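Local coordinates for SusD superfamily protein (PDB 3MYV), which probably binds polysaccharide at the outer membrane of Bacteroides vulgatus, as a member of the SusD family of glycan-binding proteins, at residues 193-198 with 330-335; 59-64 with 413-418; 432-437 with 446-451. All blocks are in the same frame, centred on the assembly; numbering follows the deposited sequence.

Contact 1: 193-198 with 330-335; sequences RALLAR and VVLRLS. With EDO (1,2-ethanediol), chain E; EDO (1,2-ethanediol), chain I.
Arg198 leaves helix 189-202 with CG anti to the backbone N (chi1 178°) and bends at chi3 (-73°), which carries its guanidinium across to the backbone carbonyl of Val331. NH2 meets Val331 O at 3.0 Å, close to the guanidinium plane and nearly along the C=O axis, though the N-H points in at only 136°. NH1 takes a second oxygen at the same edge, O2 of a 1,2-ethanediol probably left from crystallisation, 2.7 Å away. Over one face of the group lies Leu332 CD2, 3.4 Å from NH2. Arginine suits a place like this because its flat end can bond along the rim while a methyl rests over one face, toward its rim; NE adds a salt bridge to Glu336. The same leucine fork settles against the helix, CD2 lying 3.8 Å from Leu195 CA and CD1 4.0 Å from Leu195 CB. Beside them Ala194, small enough for the helix to come close, puts its CB 4.4 Å from Leu332 CD2. All five residues that touch across the contact are buried. Where the chain turns its corner, Val331 and Leu332 both face Phe250 of strand 248-252, a classic beta bulge in a two-stranded antiparallel sheet, and the helix packs against it.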
ATOM      1  N   ARG A 193      -2.216  13.309  -4.517  1.00 13.63           N
ATOM      2  CA  ARG A 193      -3.679  13.387  -4.425  1.00 14.60           C
ATOM      3  C   ARG A 193      -4.305  11.987  -4.349  1.00 14.45           C
ATOM      4  O   ARG A 193      -5.252  11.781  -3.606  1.00 12.82           O
ATOM      5  CB  ARG A 193      -4.275  14.169  -5.616  1.00 14.33           C
ATOM      6  CG  ARG A 193      -3.803  15.642  -5.683  1.00 14.34           C
ATOM      7  CD  ARG A 193      -4.162  16.260  -7.023  1.00 14.78           C
ATOM      8  NE  ARG A 193      -5.598  16.455  -7.163  1.00 14.16           N
ATOM      9  CZ  ARG A 193      -6.232  16.600  -8.317  1.00 19.71           C
ATOM     10  NH1 ARG A 193      -5.582  16.483  -9.487  1.00 17.46           N
ATOM     11  NH2 ARG A 193      -7.528  16.838  -8.309  1.00 18.89           N
ATOM     12  N   ALA A 194      -3.760  11.020  -5.088  1.00 11.97           N
ATOM     13  CA  ALA A 194      -4.276   9.657  -5.014  1.00 12.50           C
ATOM     14  C   ALA A 194      -4.110   9.118  -3.578  1.00 14.93           C
ATOM     15  O   ALA A 194      -5.032   8.517  -3.015  1.00 11.96           O
ATOM     16  CB  ALA A 194      -3.583   8.743  -6.060  1.00 11.94           C
ATOM     17  N   LEU A 195      -2.935   9.351  -2.983  1.00 16.25           N
ATOM     18  CA  LEU A 195      -2.657   8.882  -1.629  1.00 15.50           C
ATOM     19  C   LEU A 195      -3.612   9.557  -0.616  1.00 14.21           C
ATOM     20  O   LEU A 195      -4.158   8.897   0.281  1.00 11.96           O
ATOM     21  CB  LEU A 195      -1.181   9.147  -1.263  1.00 14.89           C
ATOM     22  CG  LEU A 195      -0.704   8.760   0.133  1.00 14.64           C
ATOM     23  CD1 LEU A 195      -0.970   7.302   0.451  1.00 11.81           C
ATOM     24  CD2 LEU A 195       0.788   9.094   0.341  1.00 12.22           C
ATOM     25  N   LEU A 196      -3.800  10.861  -0.778  1.00 12.66           N
ATOM     26  CA  LEU A 196      -4.712  11.647   0.077  1.00 14.30           C
ATOM     27  C   LEU A 196      -6.153  11.131  -0.008  1.00 14.14           C
ATOM     28  O   LEU A 196      -6.858  11.089   1.005  1.00 14.01           O
ATOM     29  CB  LEU A 196      -4.652  13.130  -0.313  1.00 12.96           C
ATOM     30  CG  LEU A 196      -5.482  14.110   0.530  1.00 16.42           C
ATOM     31  CD1 LEU A 196      -5.132  13.944   2.010  1.00 17.69           C
ATOM     32  CD2 LEU A 196      -5.325  15.562   0.087  1.00 14.80           C
ATOM     33  N   ALA A 197      -6.614  10.764  -1.220  1.00 13.91           N
ATOM     34  CA  ALA A 197      -7.967  10.197  -1.351  1.00 13.62           C
ATOM     35  C   ALA A 197      -8.047   8.898  -0.553  1.00 13.19           C
ATOM     36  O   ALA A 197      -9.049   8.665   0.130  1.00 13.31           O
ATOM     37  CB  ALA A 197      -8.347   9.963  -2.799  1.00 14.57           C
ATOM     38  N   ARG A 198      -7.008   8.059  -0.639  1.00 14.39           N
ATOM     39  CA  ARG A 198      -6.972   6.814   0.163  1.00 13.40           C
ATOM     40  C   ARG A 198      -7.045   7.129   1.645  1.00 13.44           C
ATOM     41  O   ARG A 198      -7.808   6.492   2.397  1.00 12.99           O
ATOM     42  CB  ARG A 198      -5.717   5.992  -0.170  1.00 14.76           C
ATOM     43  CG  ARG A 198      -5.535   4.709   0.611  1.00 12.35           C
ATOM     44  CD  ARG A 198      -4.086   4.282   0.613  1.00 12.49           C
ATOM     45  NE  ARG A 198      -3.673   3.764  -0.697  1.00 11.52           N
ATOM     46  CZ  ARG A 198      -2.448   3.342  -0.979  1.00 13.87           C
ATOM     47  NH1 ARG A 198      -1.490   3.399  -0.053  1.00 14.92           N
ATOM     48  NH2 ARG A 198      -2.168   2.879  -2.190  1.00 15.49           N
ATOM     49  N   VAL A 330       4.157  -1.425  -7.796  1.00 15.35           N
ATOM     50  CA  VAL A 330       3.169  -0.347  -7.845  0.50 15.61           C
ATOM     51  C   VAL A 330       2.728   0.016  -6.444  1.00 14.00           C
ATOM     52  O   VAL A 330       2.402  -0.871  -5.659  1.00 15.71           O
ATOM     53  CB  VAL A 330       1.903  -0.778  -8.587  0.50 18.03           C
ATOM     54  CG1 VAL A 330       0.792   0.284  -8.412  0.50 20.12           C
ATOM     55  CG2 VAL A 330       2.200  -1.000 -10.024  0.50 13.71           C
ATOM     56  N   VAL A 331       2.678   1.318  -6.141  1.00 15.23           N
ATOM     57  CA  VAL A 331       2.220   1.825  -4.856  1.00 11.23           C
ATOM     58  C   VAL A 331       0.886   2.588  -4.987  1.00 12.71           C
ATOM     59  O   VAL A 331       0.002   2.434  -4.155  1.00 11.82           O
ATOM     60  CB  VAL A 331       3.315   2.721  -4.240  1.00 10.01           C
ATOM     61  CG1 VAL A 331       2.877   3.335  -2.877  1.00 11.50           C
ATOM     62  CG2 VAL A 331       4.639   1.938  -4.031  1.00 12.44           C
ATOM     63  N   LEU A 332       0.763   3.415  -6.026  1.00 11.56           N
ATOM     64  CA  LEU A 332      -0.448   4.175  -6.315  1.00 13.43           C
ATOM     65  C   LEU A 332      -0.735   4.132  -7.806  1.00 15.06           C
ATOM     66  O   LEU A 332       0.062   4.618  -8.618  1.00 16.33           O
ATOM     67  CB  LEU A 332      -0.269   5.628  -5.852  1.00 12.46           C
ATOM     68  CG  LEU A 332      -0.033   5.885  -4.369  1.00 10.33           C
ATOM     69  CD1 LEU A 332       0.746   7.225  -4.173  1.00 13.52           C
ATOM     70  CD2 LEU A 332      -1.370   5.890  -3.619  1.00 13.91           C
ATOM     71  N   ARG A 333      -1.873   3.541  -8.162  1.00 16.42           N
ATOM     72  CA  ARG A 333      -2.318   3.519  -9.551  1.00 15.14           C
ATOM     73  C   ARG A 333      -3.774   3.908  -9.706  1.00 12.97           C
ATOM     74  O   ARG A 333      -4.569   3.877  -8.754  1.00 12.57           O
ATOM     75  CB  ARG A 333      -2.034   2.176 -10.225  1.00 15.47           C
ATOM     76  CG  ARG A 333      -2.870   0.988  -9.745  1.00 16.59           C
ATOM     77  CD  ARG A 333      -2.496  -0.256 -10.534  1.00 15.55           C
ATOM     78  NE  ARG A 333      -3.176  -1.451  -9.998  1.00 15.92           N
ATOM     79  CZ  ARG A 333      -4.180  -2.079 -10.598  1.00 17.28           C
ATOM     80  NH1 ARG A 333      -4.674  -1.636 -11.755  1.00 11.16           N
ATOM     81  NH2 ARG A 333      -4.709  -3.160 -10.038  1.00 15.07           N
ATOM     82  N   LEU A 334      -4.114   4.295 -10.923  1.00 16.02           N
ATOM     83  CA  LEU A 334      -5.455   4.835 -11.242  1.00 14.63           C
ATOM     84  C   LEU A 334      -6.652   3.948 -10.851  1.00 15.65           C
ATOM     85  O   LEU A 334      -7.643   4.454 -10.375  1.00 16.34           O
ATOM     86  CB  LEU A 334      -5.514   5.212 -12.740  1.00 14.44           C
ATOM     87  CG  LEU A 334      -6.739   5.980 -13.263  1.00 12.06           C
ATOM     88  CD1 LEU A 334      -6.972   7.285 -12.458  1.00 11.67           C
ATOM     89  CD2 LEU A 334      -6.626   6.279 -14.777  1.00 16.41           C
ATOM     90  N   SER A 335      -6.593   2.641 -11.089  1.00 15.71           N
ATOM     91  CA  SER A 335      -7.707   1.758 -10.716  1.00 15.30           C
ATOM     92  C   SER A 335      -8.088   1.898  -9.233  1.00 16.31           C
ATOM     93  O   SER A 335      -9.265   1.871  -8.889  1.00 13.69           O
ATOM     94  CB  SER A 335      -7.403   0.300 -11.056  1.00 15.89           C
ATOM     95  OG  SER A 335      -7.306   0.063 -12.466  1.00 13.52           O
TER
HETATM   96  C1  EDO E 505       2.896  -4.599  -5.999  1.00 19.21           C
HETATM   97  O1  EDO E 505       1.916  -3.561  -5.785  1.00 21.38           O
HETATM   98  C2  EDO E 505       2.784  -5.142  -7.413  1.00 15.50           C
HETATM   99  O2  EDO E 505       3.320  -4.197  -8.350  1.00 19.53           O
HETATM  100  C1  EDO I 516       0.656  -0.622  -0.611  1.00 34.68           C
HETATM  101  O1  EDO I 516      -0.536  -1.105  -0.005  1.00 30.09           O
HETATM  102  C2  EDO I 516       0.462   0.809  -1.122  1.00 27.42           C
HETATM  103  O2  EDO I 516       0.657   1.806  -0.062  1.00 23.79           O

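Contact 2: 59-64 with 413-418; sequences TCYMFN and GYHLPS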
ATOM      1  N   THR A  59       5.584 -15.534   8.184  1.00 13.48           N
ATOM      2  CA  THR A  59       5.365 -14.939   9.496  1.00 11.50           C
ATOM      3  C   THR A  59       4.192 -13.955   9.423  1.00 11.48           C
ATOM      4  O   THR A  59       3.375 -13.944  10.309  1.00 13.59           O
ATOM      5  CB  THR A  59       6.649 -14.292  10.047  1.00 11.78           C
ATOM      6  OG1 THR A  59       7.107 -13.244   9.171  1.00 11.02           O
ATOM      7  CG2 THR A  59       7.777 -15.389  10.230  1.00 13.67           C
ATOM      8  N   CYS A  60       4.065 -13.182   8.337  1.00 12.59           N
ATOM      9  CA  CYS A  60       2.842 -12.351   8.182  1.00 10.18           C
ATOM     10  C   CYS A  60       1.566 -13.204   8.107  1.00 12.73           C
ATOM     11  O   CYS A  60       0.577 -12.950   8.812  1.00 14.63           O
ATOM     12  CB  CYS A  60       2.945 -11.422   6.968  1.00 10.19           C
ATOM     13  SG  CYS A  60       4.134 -10.063   7.199  1.00 15.36           S
ATOM     14  N   TYR A  61       1.583 -14.226   7.268  1.00 13.01           N
ATOM     15  CA  TYR A  61       0.416 -15.105   7.130  1.00 12.26           C
ATOM     16  C   TYR A  61       0.015 -15.734   8.458  1.00 13.29           C
ATOM     17  O   TYR A  61      -1.170 -15.823   8.794  1.00 14.72           O
ATOM     18  CB  TYR A  61       0.760 -16.181   6.110  1.00 14.31           C
ATOM     19  CG  TYR A  61      -0.235 -17.287   5.962  1.00 12.59           C
ATOM     20  CD1 TYR A  61      -1.441 -17.068   5.314  1.00 10.29           C
ATOM     21  CD2 TYR A  61       0.074 -18.579   6.357  1.00 15.32           C
ATOM     22  CE1 TYR A  61      -2.365 -18.125   5.138  1.00 12.97           C
ATOM     23  CE2 TYR A  61      -0.820 -19.629   6.180  1.00 13.11           C
ATOM     24  CZ  TYR A  61      -2.033 -19.395   5.564  1.00 12.57           C
ATOM     25  OH  TYR A  61      -2.904 -20.435   5.413  1.00 15.44           O
HETATM   26  N   MSE A  62       1.022 -16.177   9.204  1.00 13.27           N
HETATM   27  CA  MSE A  62       0.809 -16.862  10.479  1.00 14.95           C
HETATM   28  C   MSE A  62       0.685 -15.895  11.667  1.00 13.84           C
HETATM   29  O   MSE A  62       0.586 -16.338  12.815  1.00 14.82           O
HETATM   30  CB  MSE A  62       1.954 -17.843  10.715  1.00 15.78           C
HETATM   31  CG  MSE A  62       2.048 -18.964   9.682  1.00 17.10           C
HETATM   32 SE   MSE A  62       0.504 -20.113   9.622  0.75 14.63          SE
HETATM   33  CE  MSE A  62       0.610 -20.992  11.388  1.00 18.37           C
ATOM     34  N   PHE A  63       0.666 -14.584  11.411  1.00 14.41           N
ATOM     35  CA  PHE A  63       0.697 -13.572  12.503  1.00 15.11           C
ATOM     36  C   PHE A  63       1.730 -13.928  13.587  1.00 14.91           C
ATOM     37  O   PHE A  63       1.498 -13.738  14.769  1.00 16.58           O
ATOM     38  CB  PHE A  63      -0.694 -13.318  13.108  1.00 14.08           C
ATOM     39  CG  PHE A  63      -1.643 -12.616  12.153  1.00 13.14           C
ATOM     40  CD1 PHE A  63      -2.138 -13.280  11.026  1.00 16.70           C
ATOM     41  CD2 PHE A  63      -2.027 -11.286  12.370  1.00 12.90           C
ATOM     42  CE1 PHE A  63      -2.998 -12.617  10.099  1.00 15.94           C
ATOM     43  CE2 PHE A  63      -2.905 -10.613  11.474  1.00 14.07           C
ATOM     44  CZ  PHE A  63      -3.383 -11.277  10.332  1.00 12.77           C
ATOM     45  N   ASN A  64       2.893 -14.405  13.140  1.00 14.83           N
ATOM     46  CA  ASN A  64       3.971 -14.812  14.036  1.00 14.91           C
ATOM     47  C   ASN A  64       4.890 -13.605  14.243  1.00 13.77           C
ATOM     48  O   ASN A  64       5.855 -13.423  13.503  1.00 16.00           O
ATOM     49  CB  ASN A  64       4.746 -15.990  13.426  1.00 13.15           C
ATOM     50  CG  ASN A  64       5.935 -16.400  14.261  1.00 21.92           C
ATOM     51  OD1 ASN A  64       6.093 -15.938  15.382  1.00 18.81           O
ATOM     52  ND2 ASN A  64       6.801 -17.235  13.702  1.00 22.67           N
ATOM     53  N   GLY A 413      -9.651 -24.872   1.843  1.00 20.42           N
ATOM     54  CA  GLY A 413      -8.800 -24.788   0.672  1.00 19.64           C
ATOM     55  C   GLY A 413      -7.499 -25.527   0.874  1.00 18.58           C
ATOM     56  O   GLY A 413      -7.479 -26.682   1.290  1.00 17.25           O
ATOM     57  N   TYR A 414      -6.396 -24.843   0.608  1.00 15.77           N
ATOM     58  CA  TYR A 414      -5.082 -25.361   0.906  1.00 17.76           C
ATOM     59  C   TYR A 414      -4.331 -24.456   1.897  1.00 17.24           C
ATOM     60  O   TYR A 414      -3.102 -24.358   1.888  1.00 17.01           O
ATOM     61  CB  TYR A 414      -4.294 -25.597  -0.389  1.00 18.26           C
ATOM     62  CG  TYR A 414      -4.306 -24.518  -1.460  1.00 16.43           C
ATOM     63  CD1 TYR A 414      -3.427 -23.430  -1.402  1.00 19.91           C
ATOM     64  CD2 TYR A 414      -5.135 -24.627  -2.585  1.00 16.91           C
ATOM     65  CE1 TYR A 414      -3.410 -22.462  -2.396  1.00 15.90           C
ATOM     66  CE2 TYR A 414      -5.117 -23.682  -3.591  1.00 18.04           C
ATOM     67  CZ  TYR A 414      -4.249 -22.586  -3.497  1.00 15.81           C
ATOM     68  OH  TYR A 414      -4.233 -21.654  -4.506  1.00 17.23           O
ATOM     69  N   HIS A 415      -5.080 -23.835   2.793  1.00 17.16           N
ATOM     70  CA  HIS A 415      -4.476 -23.116   3.905  1.00 16.16           C
ATOM     71  C   HIS A 415      -3.584 -24.031   4.738  1.00 16.75           C
ATOM     72  O   HIS A 415      -3.836 -25.242   4.861  1.00 17.19           O
ATOM     73  CB  HIS A 415      -5.541 -22.463   4.784  1.00 12.94           C
ATOM     74  CG  HIS A 415      -6.067 -21.168   4.235  1.00 16.07           C
ATOM     75  ND1 HIS A 415      -5.368 -19.981   4.336  1.00 13.01           N
ATOM     76  CD2 HIS A 415      -7.225 -20.870   3.604  1.00 16.72           C
ATOM     77  CE1 HIS A 415      -6.073 -19.016   3.774  1.00 14.66           C
ATOM     78  NE2 HIS A 415      -7.195 -19.531   3.306  1.00 15.40           N
ATOM     79  N   LEU A 416      -2.546 -23.447   5.318  1.00 15.18           N
ATOM     80  CA  LEU A 416      -1.639 -24.194   6.177  1.00 16.06           C
ATOM     81  C   LEU A 416      -2.239 -24.516   7.535  1.00 16.13           C
ATOM     82  O   LEU A 416      -3.133 -23.810   8.019  1.00 16.38           O
ATOM     83  CB  LEU A 416      -0.353 -23.407   6.397  1.00 15.07           C
ATOM     84  CG  LEU A 416       0.428 -22.934   5.163  1.00 21.46           C
ATOM     85  CD1 LEU A 416       1.754 -22.320   5.598  1.00 17.86           C
ATOM     86  CD2 LEU A 416       0.652 -24.094   4.202  1.00 24.86           C
ATOM     87  N   PRO A 417      -1.727 -25.573   8.179  1.00 18.92           N
ATOM     88  CA  PRO A 417      -2.229 -25.869   9.528  1.00 21.00           C
ATOM     89  C   PRO A 417      -2.007 -24.693  10.485  1.00 18.60           C
ATOM     90  O   PRO A 417      -1.033 -23.967  10.368  1.00 21.64           O
ATOM     91  CB  PRO A 417      -1.384 -27.078   9.979  1.00 22.59           C
ATOM     92  CG  PRO A 417      -0.875 -27.699   8.720  1.00 26.65           C
ATOM     93  CD  PRO A 417      -0.736 -26.559   7.717  1.00 21.77           C
ATOM     94  N   SER A 418      -2.917 -24.529  11.426  1.00 20.38           N
ATOM     95  CA  SER A 418      -2.807 -23.534  12.470  1.00 21.45           C
ATOM     96  C   SER A 418      -2.916 -22.091  12.023  1.00 21.62           C
ATOM     97  O   SER A 418      -2.704 -21.202  12.838  1.00 22.26           O
ATOM     98  CB  SER A 418      -1.527 -23.742  13.278  1.00 23.86           C
ATOM     99  OG  SER A 418      -1.554 -25.015  13.887  1.00 23.98           O
TER
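Tyr61, near the end of helix 56-61, reaches the loop 413-418 through its hydroxyl, which is gripped by two groups of that loop. His415 ND1 lies 2.7 Å from Tyr61 OH, and either atom could be the donor; the backbone N of Leu416 donates to the same oxygen at 3.0 Å, with an N-H...O angle of 151°. Tyrosine suits the place because a phenol oxygen can accept the backbone N-H and still form a hydrogen bond with the imidazole nitrogen, in whichever direction. The two rings meet rim to rim, their planes only 2° apart, so ND1 comes in at the edge of the tyrosine and neither ring covers the other. The bond to ND1 is likely to limit rotation of the imidazole, while the two bonds together fix the phenol oxygen. Leu416 completes the tight part: its CG lies 3.7 Å from Tyr61 CE2, placing an aliphatic branch beside the apolar part of the ring.

The outer part is looser. Selenomethionine Met62, folded back by bends at chi2 and chi3, presents its methyl to the loop backbone, with CE 3.5 Å from Pro417 O. Ser418 CB is 4.0 Å from that methyl, while Pro417 and Ser418 are themselves exposed. The flexible chain, a selenoether in this crystal, can follow such an uneven surface without a directed bond.

Phe63, at positive phi, is the C-prime residue of a Schellman motif that closes the helix, with Asn64 N bonded to Thr59 O and Phe63 N to Cys60 O. Tyr61 also packs on Met43 of helix 36-43 and on Gln49 and Ser50 of strand 48-50. His415 touches Gln49 as well, so the contact seats the loop between strands 408-409 and 422-423 against the end of helix 56-61 and the neighbouring strand 48-50.

Contact 3: 432-437 with 446-451; sequences LPIPED and EQNPGY
Gln447 OE1 is gripped by two backbone N-H groups, one from each segment: Ile434 N at 2.8 Å, in the carbonyl plane and on a lone pair, and Asn448 N, also at 2.8 Å but tilted from that plane. At the other end of the amide, Gln447 NE2 donates to Ile434 O at 2.8 Å, almost straight at 170°. The side chain thus pairs with both polar backbone groups of Ile434, held in its own plane; its bend at chi2 (53°) turns the amide back toward the neighbouring segment. Cut back to an alanine here, the side chain would lose its amide, and Ile434 N, Ile434 O and Asn448 N would probably be left without these partners. Next along, Asn448 ND2 bonds Leu432 O at 2.8 Å and also reaches Phe128 O, while OD1 accepts from Arg157. Asn448 opens a type II beta turn that ends at Tyr451, and Gly450 fits its third position because a side chain there would jam against the preceding carbonyl. The turn sets Tyr451 beside Pro433, whose CB lies 3.5 Å above the ring centre, 6° off the normal, a CH-pi contact suited to proline, whose compact, restricted ring offers C-H groups to an aromatic face. Tyr451 OH bonds Val431 O, and Tyr428 meets the ring edge-to-face.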
ATOM      1  N   LEU A 432       1.155  -4.888  14.717  1.00 14.70           N
ATOM      2  CA  LEU A 432       2.476  -5.391  15.114  1.00 13.86           C
ATOM      3  C   LEU A 432       2.834  -4.918  16.503  1.00 14.39           C
ATOM      4  O   LEU A 432       2.313  -3.884  16.973  1.00 14.86           O
ATOM      5  CB  LEU A 432       3.553  -4.903  14.153  1.00 14.60           C
ATOM      6  CG  LEU A 432       3.545  -5.505  12.755  1.00 13.67           C
ATOM      7  CD1 LEU A 432       4.468  -4.696  11.878  1.00 11.06           C
ATOM      8  CD2 LEU A 432       3.913  -7.010  12.712  1.00 11.33           C
ATOM      9  N   PRO A 433       3.706  -5.677  17.196  1.00 15.57           N
ATOM     10  CA  PRO A 433       4.163  -5.161  18.480  1.00 14.04           C
ATOM     11  C   PRO A 433       5.236  -4.063  18.321  1.00 13.70           C
ATOM     12  O   PRO A 433       5.970  -4.016  17.320  1.00 14.22           O
ATOM     13  CB  PRO A 433       4.747  -6.393  19.148  1.00 15.82           C
ATOM     14  CG  PRO A 433       5.348  -7.161  17.978  1.00 14.77           C
ATOM     15  CD  PRO A 433       4.359  -6.954  16.854  1.00 15.96           C
ATOM     16  N   ILE A 434       5.288  -3.178  19.308  1.00 14.14           N
ATOM     17  CA  ILE A 434       6.364  -2.215  19.450  1.00 13.80           C
ATOM     18  C   ILE A 434       7.663  -3.015  19.712  1.00 13.74           C
ATOM     19  O   ILE A 434       7.668  -3.896  20.589  1.00 15.45           O
ATOM     20  CB  ILE A 434       6.084  -1.216  20.628  1.00 14.49           C
ATOM     21  CG1 ILE A 434       4.733  -0.481  20.472  1.00 16.16           C
ATOM     22  CG2 ILE A 434       7.253  -0.218  20.769  1.00 12.17           C
ATOM     23  CD1 ILE A 434       4.559   0.335  19.204  1.00 15.54           C
ATOM     24  N   PRO A 435       8.740  -2.739  18.960  1.00 13.33           N
ATOM     25  CA  PRO A 435      10.003  -3.462  19.177  1.00 14.96           C
ATOM     26  C   PRO A 435      10.523  -3.287  20.593  1.00 16.29           C
ATOM     27  O   PRO A 435      10.513  -2.171  21.131  1.00 14.55           O
ATOM     28  CB  PRO A 435      10.974  -2.818  18.178  1.00 12.16           C
ATOM     29  CG  PRO A 435      10.081  -2.217  17.135  1.00 14.28           C
ATOM     30  CD  PRO A 435       8.830  -1.819  17.810  1.00 15.95           C
ATOM     31  N   GLU A 436      11.005  -4.379  21.163  1.00 14.38           N
ATOM     32  CA  GLU A 436      11.443  -4.421  22.553  1.00 15.73           C
ATOM     33  C   GLU A 436      12.485  -3.322  22.852  1.00 15.87           C
ATOM     34  O   GLU A 436      12.455  -2.697  23.924  1.00 14.50           O
ATOM     35  CB  GLU A 436      12.020  -5.800  22.863  1.00 18.21           C
ATOM     36  CG  GLU A 436      12.510  -5.989  24.291  1.00 25.61           C
ATOM     37  CD  GLU A 436      13.048  -7.395  24.554  1.00 33.32           C
ATOM     38  OE1 GLU A 436      14.147  -7.733  24.054  1.00 37.75           O
ATOM     39  OE2 GLU A 436      12.383  -8.149  25.289  1.00 39.96           O
ATOM     40  N   ASP A 437      13.380  -3.064  21.899  1.00 14.92           N
ATOM     41  CA  ASP A 437      14.444  -2.089  22.154  1.00 20.13           C
ATOM     42  C   ASP A 437      13.987  -0.653  22.342  1.00 20.15           C
ATOM     43  O   ASP A 437      14.746   0.154  22.897  1.00 17.19           O
ATOM     44  CB  ASP A 437      15.606  -2.193  21.156  1.00 19.96           C
ATOM     45  CG  ASP A 437      15.231  -1.831  19.759  1.00 28.52           C
ATOM     46  OD1 ASP A 437      14.036  -1.580  19.464  1.00 24.11           O
ATOM     47  OD2 ASP A 437      16.171  -1.818  18.930  1.00 36.69           O
ATOM     48  N   GLU A 446       3.871   2.233  26.263  1.00 15.45           N
ATOM     49  CA  GLU A 446       2.984   1.078  26.256  1.00 16.92           C
ATOM     50  C   GLU A 446       3.253   0.158  25.084  1.00 16.57           C
ATOM     51  O   GLU A 446       3.465   0.612  23.979  1.00 18.44           O
ATOM     52  CB  GLU A 446       1.538   1.531  26.209  1.00 18.46           C
ATOM     53  CG  GLU A 446       1.221   2.427  27.374  1.00 27.25           C
ATOM     54  CD  GLU A 446      -0.176   2.262  27.870  1.00 45.00           C
ATOM     55  OE1 GLU A 446      -0.458   1.199  28.453  1.00 52.29           O
ATOM     56  OE2 GLU A 446      -0.977   3.203  27.695  1.00 50.50           O
ATOM     57  N   GLN A 447       3.222  -1.143  25.350  1.00 17.14           N
ATOM     58  CA  GLN A 447       3.229  -2.165  24.314  1.00 16.93           C
ATOM     59  C   GLN A 447       1.786  -2.303  23.837  1.00 17.48           C
ATOM     60  O   GLN A 447       0.839  -1.989  24.582  1.00 20.42           O
ATOM     61  CB  GLN A 447       3.772  -3.481  24.861  1.00 16.80           C
ATOM     62  CG  GLN A 447       3.857  -4.647  23.872  1.00 16.65           C
ATOM     63  CD  GLN A 447       4.590  -4.316  22.619  1.00 20.10           C
ATOM     64  OE1 GLN A 447       3.985  -3.850  21.641  1.00 15.64           O
ATOM     65  NE2 GLN A 447       5.921  -4.519  22.630  1.00 15.30           N
ATOM     66  N   ASN A 448       1.602  -2.716  22.597  1.00 17.89           N
ATOM     67  CA  ASN A 448       0.254  -3.012  22.121  1.00 16.83           C
ATOM     68  C   ASN A 448      -0.361  -4.130  22.966  1.00 17.15           C
ATOM     69  O   ASN A 448       0.336  -5.041  23.402  1.00 16.55           O
ATOM     70  CB  ASN A 448       0.247  -3.342  20.619  1.00 15.52           C
ATOM     71  CG  ASN A 448       0.227  -2.089  19.770  1.00 15.84           C
ATOM     72  OD1 ASN A 448      -0.348  -1.079  20.182  1.00 14.19           O
ATOM     73  ND2 ASN A 448       0.863  -2.125  18.589  1.00 11.09           N
ATOM     74  N   PRO A 449      -1.667  -4.031  23.226  1.00 16.95           N
ATOM     75  CA  PRO A 449      -2.345  -4.959  24.141  1.00 19.98           C
ATOM     76  C   PRO A 449      -2.173  -6.400  23.667  1.00 19.25           C
ATOM     77  O   PRO A 449      -2.106  -6.647  22.467  1.00 18.02           O
ATOM     78  CB  PRO A 449      -3.828  -4.546  24.054  1.00 20.53           C
ATOM     79  CG  PRO A 449      -3.946  -3.572  23.030  1.00 20.64           C
ATOM     80  CD  PRO A 449      -2.585  -3.030  22.653  1.00 17.41           C
ATOM     81  N   GLY A 450      -2.037  -7.330  24.606  1.00 19.95           N
ATOM     82  CA  GLY A 450      -1.935  -8.746  24.273  1.00 19.83           C
ATOM     83  C   GLY A 450      -0.513  -9.242  24.140  1.00 19.34           C
ATOM     84  O   GLY A 450      -0.217 -10.388  24.476  1.00 21.60           O
ATOM     85  N   TYR A 451       0.382  -8.393  23.649  1.00 18.91           N
ATOM     86  CA  TYR A 451       1.759  -8.790  23.460  1.00 18.69           C
ATOM     87  C   TYR A 451       2.470  -8.827  24.816  1.00 19.75           C
ATOM     88  O   TYR A 451       2.072  -8.103  25.718  1.00 19.45           O
ATOM     89  CB  TYR A 451       2.463  -7.816  22.505  1.00 20.95           C
ATOM     90  CG  TYR A 451       2.118  -8.006  21.046  1.00 20.02           C
ATOM     91  CD1 TYR A 451       2.629  -9.074  20.333  1.00 15.96           C
ATOM     92  CD2 TYR A 451       1.277  -7.115  20.379  1.00 18.04           C
ATOM     93  CE1 TYR A 451       2.336  -9.253  18.983  1.00 15.52           C
ATOM     94  CE2 TYR A 451       0.985  -7.275  19.034  1.00 15.46           C
ATOM     95  CZ  TYR A 451       1.521  -8.348  18.344  1.00 16.81           C
ATOM     96  OH  TYR A 451       1.235  -8.537  17.018  1.00 14.88           O
TER

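In the fold
From the N terminus, the chain first passes 59-64, the end of a short helix that finds its mate only at 413-418, so contact 2 closes a loop of 348 residues. Contact 1 lies within that span: helix 189-202 meets strand 329-333 after 131 intervening residues, near the centre of the molecule. Contact 3 follows in series, closing a short loop of eight residues around helix 438-441. None of the three touch; contacts 2 and 3 come nearest, about 6 Å between nearest atoms, while contact 1 is about 16 Å from each, again between nearest atoms. Contact 1 thus joins helix to sheet inside, whereas contacts 2 and 3 fasten loops farther out, contact 2 to a helix early in the chain.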